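Local coordinates for protein pentafunctional AROM polypeptide (Schizosaccharomyces pombe, PDB 5SWV) that probably catalyses, through its two enzyme modules, the dehydration of 3-dehydroquinate and the NADP-dependent reduction of 3-dehydroshikimate to shikimate, at residues C498-A510 and T519-E531. Sequence-based numbering, arbitrary orientation.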
# COMPACT_ATOMS: atom_id res chain seq x y z
N CYS A 498 -17.41 8.06 -9.06
CA CYS A 498 -17.26 6.98 -8.10
C CYS A 498 -18.39 7.02 -7.10
O CYS A 498 -18.90 8.10 -6.79
CB CYS A 498 -15.96 7.13 -7.33
SG CYS A 498 -14.53 7.23 -8.40
N ASN A 499 -18.75 5.86 -6.57
CA ASN A 499 -19.87 5.75 -5.64
C ASN A 499 -19.42 5.39 -4.24
O ASN A 499 -18.27 5.01 -4.03
CB ASN A 499 -20.95 4.77 -6.17
CG ASN A 499 -20.53 3.30 -6.12
OD1 ASN A 499 -19.38 2.93 -5.87
ND2 ASN A 499 -21.51 2.45 -6.37
N GLY A 500 -20.35 5.51 -3.30
CA GLY A 500 -20.06 5.34 -1.88
C GLY A 500 -19.76 3.91 -1.48
O GLY A 500 -19.14 3.66 -0.46
N LEU A 501 -20.21 2.97 -2.29
CA LEU A 501 -19.87 1.58 -2.06
C LEU A 501 -18.38 1.34 -2.29
O LEU A 501 -17.73 0.65 -1.50
CB LEU A 501 -20.74 0.68 -2.94
CG LEU A 501 -20.77 -0.81 -2.61
CD1 LEU A 501 -20.94 -1.05 -1.10
CD2 LEU A 501 -21.88 -1.49 -3.41
N GLU A 502 -17.84 1.93 -3.35
CA GLU A 502 -16.41 1.88 -3.55
C GLU A 502 -15.65 2.39 -2.33
O GLU A 502 -14.73 1.74 -1.85
CB GLU A 502 -15.98 2.64 -4.80
CG GLU A 502 -14.48 2.87 -4.85
CD GLU A 502 -13.96 3.20 -6.21
OE1 GLU A 502 -14.78 3.43 -7.13
OE2 GLU A 502 -12.72 3.25 -6.35
N ALA A 503 -16.04 3.55 -1.82
CA ALA A 503 -15.38 4.10 -0.64
C ALA A 503 -15.50 3.21 0.57
O ALA A 503 -14.51 3.01 1.27
CB ALA A 503 -15.92 5.48 -0.31
N LEU A 504 -16.69 2.68 0.82
CA LEU A 504 -16.91 1.72 1.92
C LEU A 504 -15.98 0.51 1.81
O LEU A 504 -15.42 0.06 2.81
CB LEU A 504 -18.36 1.21 1.94
CG LEU A 504 -18.84 0.52 3.26
CD1 LEU A 504 -20.33 0.81 3.41
CD2 LEU A 504 -18.57 -1.00 3.43
N VAL A 505 -15.82 0.00 0.60
CA VAL A 505 -14.94 -1.13 0.38
C VAL A 505 -13.50 -0.79 0.68
O VAL A 505 -12.80 -1.58 1.31
CB VAL A 505 -15.08 -1.69 -1.05
CG1 VAL A 505 -13.93 -2.63 -1.40
CG2 VAL A 505 -16.41 -2.41 -1.17
N ARG A 506 -13.05 0.39 0.25
CA ARG A 506 -11.68 0.81 0.51
C ARG A 506 -11.39 1.15 1.99
O ARG A 506 -10.24 1.05 2.41
CB ARG A 506 -11.29 1.96 -0.42
CG ARG A 506 -11.32 1.57 -1.90
CD ARG A 506 -10.60 2.59 -2.79
NE ARG A 506 -10.81 2.40 -4.24
CZ ARG A 506 -10.09 1.59 -5.04
NH1 ARG A 506 -9.11 0.82 -4.59
NH2 ARG A 506 -10.38 1.55 -6.33
N GLN A 507 -12.41 1.54 2.77
CA GLN A 507 -12.27 1.70 4.25
C GLN A 507 -11.92 0.40 4.91
O GLN A 507 -11.01 0.35 5.73
CB GLN A 507 -13.56 2.16 4.92
CG GLN A 507 -13.91 3.60 4.65
CD GLN A 507 -15.33 3.94 5.08
OE1 GLN A 507 -15.97 3.16 5.81
NE2 GLN A 507 -15.83 5.11 4.63
N GLY A 508 -12.70 -0.62 4.57
CA GLY A 508 -12.46 -1.98 5.01
C GLY A 508 -11.09 -2.48 4.61
O GLY A 508 -10.41 -3.10 5.42
N LEU A 509 -10.66 -2.21 3.38
CA LEU A 509 -9.35 -2.68 2.90
C LEU A 509 -8.19 -2.01 3.65
O LEU A 509 -7.22 -2.67 4.00
CB LEU A 509 -9.21 -2.49 1.39
CG LEU A 509 -10.13 -3.39 0.54
CD1 LEU A 509 -10.14 -2.96 -0.92
CD2 LEU A 509 -9.72 -4.85 0.64
N ALA A 510 -8.32 -0.73 3.93
CA ALA A 510 -7.38 -0.02 4.79
C ALA A 510 -7.30 -0.64 6.20
O ALA A 510 -6.21 -0.78 6.76
CB ALA A 510 -7.77 1.44 4.89
N THR A 519 -1.90 -5.48 1.73
CA THR A 519 -3.02 -4.98 0.95
C THR A 519 -3.76 -6.15 0.36
O THR A 519 -3.24 -7.26 0.32
CB THR A 519 -2.61 -4.08 -0.21
OG1 THR A 519 -1.85 -4.85 -1.13
CG2 THR A 519 -1.81 -2.86 0.27
N ALA A 520 -4.98 -5.89 -0.10
CA ALA A 520 -5.80 -6.87 -0.80
C ALA A 520 -6.38 -6.22 -2.07
O ALA A 520 -6.59 -5.02 -2.08
CB ALA A 520 -6.91 -7.34 0.12
N PRO A 521 -6.67 -7.01 -3.13
CA PRO A 521 -7.08 -6.40 -4.40
C PRO A 521 -8.52 -5.87 -4.37
O PRO A 521 -9.42 -6.60 -3.94
CB PRO A 521 -6.98 -7.56 -5.39
CG PRO A 521 -7.14 -8.80 -4.57
CD PRO A 521 -6.95 -8.45 -3.12
N PHE A 522 -8.71 -4.63 -4.81
CA PHE A 522 -10.01 -4.00 -4.72
C PHE A 522 -11.05 -4.72 -5.57
O PHE A 522 -12.12 -5.03 -5.07
CB PHE A 522 -9.93 -2.54 -5.12
CG PHE A 522 -11.27 -1.88 -5.35
CD1 PHE A 522 -11.96 -1.32 -4.30
CD2 PHE A 522 -11.82 -1.83 -6.63
CE1 PHE A 522 -13.19 -0.71 -4.52
CE2 PHE A 522 -13.05 -1.23 -6.85
CZ PHE A 522 -13.73 -0.67 -5.80
N ASP A 523 -10.74 -4.98 -6.84
CA ASP A 523 -11.71 -5.51 -7.81
C ASP A 523 -12.47 -6.76 -7.38
O ASP A 523 -13.70 -6.76 -7.39
CB ASP A 523 -11.03 -5.80 -9.15
CG ASP A 523 -10.77 -4.56 -9.98
OD1 ASP A 523 -11.12 -3.42 -9.57
OD2 ASP A 523 -10.20 -4.75 -11.08
N ALA A 524 -11.75 -7.82 -7.04
CA ALA A 524 -12.37 -9.10 -6.66
C ALA A 524 -13.09 -9.03 -5.32
O ALA A 524 -14.07 -9.73 -5.11
CB ALA A 524 -11.36 -10.23 -6.65
N VAL A 525 -12.61 -8.18 -4.42
CA VAL A 525 -13.27 -8.00 -3.13
C VAL A 525 -14.57 -7.22 -3.32
O VAL A 525 -15.56 -7.51 -2.66
CB VAL A 525 -12.36 -7.29 -2.12
CG1 VAL A 525 -13.10 -7.06 -0.82
CG2 VAL A 525 -11.12 -8.12 -1.84
N TYR A 526 -14.54 -6.23 -4.20
CA TYR A 526 -15.72 -5.46 -4.56
C TYR A 526 -16.78 -6.34 -5.26
O TYR A 526 -17.96 -6.23 -4.97
CB TYR A 526 -15.30 -4.24 -5.42
CG TYR A 526 -16.43 -3.34 -5.87
CD1 TYR A 526 -17.17 -3.63 -7.02
CD2 TYR A 526 -16.76 -2.20 -5.15
CE1 TYR A 526 -18.21 -2.83 -7.44
CE2 TYR A 526 -17.80 -1.38 -5.56
CZ TYR A 526 -18.52 -1.70 -6.70
OH TYR A 526 -19.54 -0.89 -7.11
N GLN A 527 -16.35 -7.23 -6.16
CA GLN A 527 -17.30 -8.11 -6.88
C GLN A 527 -18.15 -9.01 -5.99
O GLN A 527 -19.29 -9.30 -6.34
CB GLN A 527 -16.59 -8.98 -7.96
CG GLN A 527 -16.17 -8.23 -9.23
CD GLN A 527 -17.25 -7.28 -9.78
OE1 GLN A 527 -18.43 -7.64 -9.87
NE2 GLN A 527 -16.85 -6.05 -10.15
N LYS A 528 -17.59 -9.43 -4.85
CA LYS A 528 -18.29 -10.27 -3.87
C LYS A 528 -19.12 -9.46 -2.87
O LYS A 528 -20.15 -9.93 -2.39
CB LYS A 528 -17.30 -11.21 -3.17
CG LYS A 528 -16.78 -12.31 -4.10
CD LYS A 528 -16.05 -13.47 -3.39
CE LYS A 528 -16.95 -14.29 -2.46
NZ LYS A 528 -18.16 -14.81 -3.14
N VAL A 529 -18.69 -8.25 -2.55
CA VAL A 529 -19.51 -7.34 -1.76
C VAL A 529 -20.81 -7.01 -2.52
O VAL A 529 -21.88 -7.09 -1.93
CB VAL A 529 -18.75 -6.07 -1.33
CG1 VAL A 529 -19.67 -5.03 -0.72
CG2 VAL A 529 -17.67 -6.42 -0.31
N ILE A 530 -20.73 -6.66 -3.81
CA ILE A 530 -21.95 -6.25 -4.54
C ILE A 530 -22.93 -7.38 -4.86
O ILE A 530 -24.14 -7.11 -4.95
CB ILE A 530 -21.65 -5.42 -5.83
CG1 ILE A 530 -21.00 -6.25 -6.94
CG2 ILE A 530 -20.80 -4.20 -5.49
CD1 ILE A 530 -20.95 -5.51 -8.26
N GLU A 531 -22.42 -8.60 -5.04
CA GLU A 531 -23.24 -9.82 -5.31
C GLU A 531 -24.58 -9.90 -4.58
O GLU A 531 -25.58 -10.37 -5.14
CB GLU A 531 -22.45 -11.09 -4.97
CG GLU A 531 -21.71 -11.69 -6.15
CD GLU A 531 -21.10 -13.04 -5.82
OE1 GLU A 531 -21.77 -13.83 -5.13
OE2 GLU A 531 -19.95 -13.31 -6.26
OXT GLU A 531 -24.70 -9.53 -3.41
O HOH W 1 -5.82 -3.74 1.83
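R506 lays its guanidinium flat on the ring of F522, a cation-pi stack with CZ of R506 3.8 Å from the centroid of the F522 ring and the two planes 14° apart. F522 reaches helix 500-510 because its CG lies anti to the backbone N (chi1 167°), and its ring enters as a knob among E502, V505, R506 and L509. Y526 CB rests on the opposite face, toward its rim, so a flat aromatic suits this slot.

A salt bridge probably steadies the arginine. Within its own helix, R506 grips E502 side-on, NE and NH2 both donating to E502 OE2, with NH2 of R506 2.9 Å from that oxygen. OE2 lies close to the guanidinium plane, which should resist rotation of the cation away from the ring. The methylenes of E502 serve too, CG of E502 coming 3.7 Å from CZ of F522.

Apolar contacts carry the rest. V505 divides its branches: CG1 lies 3.7 Å from CE1 of F522, while CG2 meets Y526 and V529. L501 sends CD2 to I530 and CD1 to V529; L509 sets CD2 against A520 CB and V525 CG1, while CD1 lies at the edge of the F522 ring, and small A520 lets the chain come close. Y526 turns its ring edge to the backbone N of E502, an amide already capped by N499 OD1. A water bridges L509 O and A520 N, weakly at the latter.

The helices 500-510 and 522-530 cross at 118°, with axes 10.5 Å apart, in the C-terminal part of the shikimate dehydrogenase region; V525 and V529 also touch L269 of helix 266-277, in its substrate-binding part. With no direct hydrogen bond between the segments, cohesion probably rests mainly on apolar burial and the cation-pi stack, with the water bridge adding one weakly held polar link.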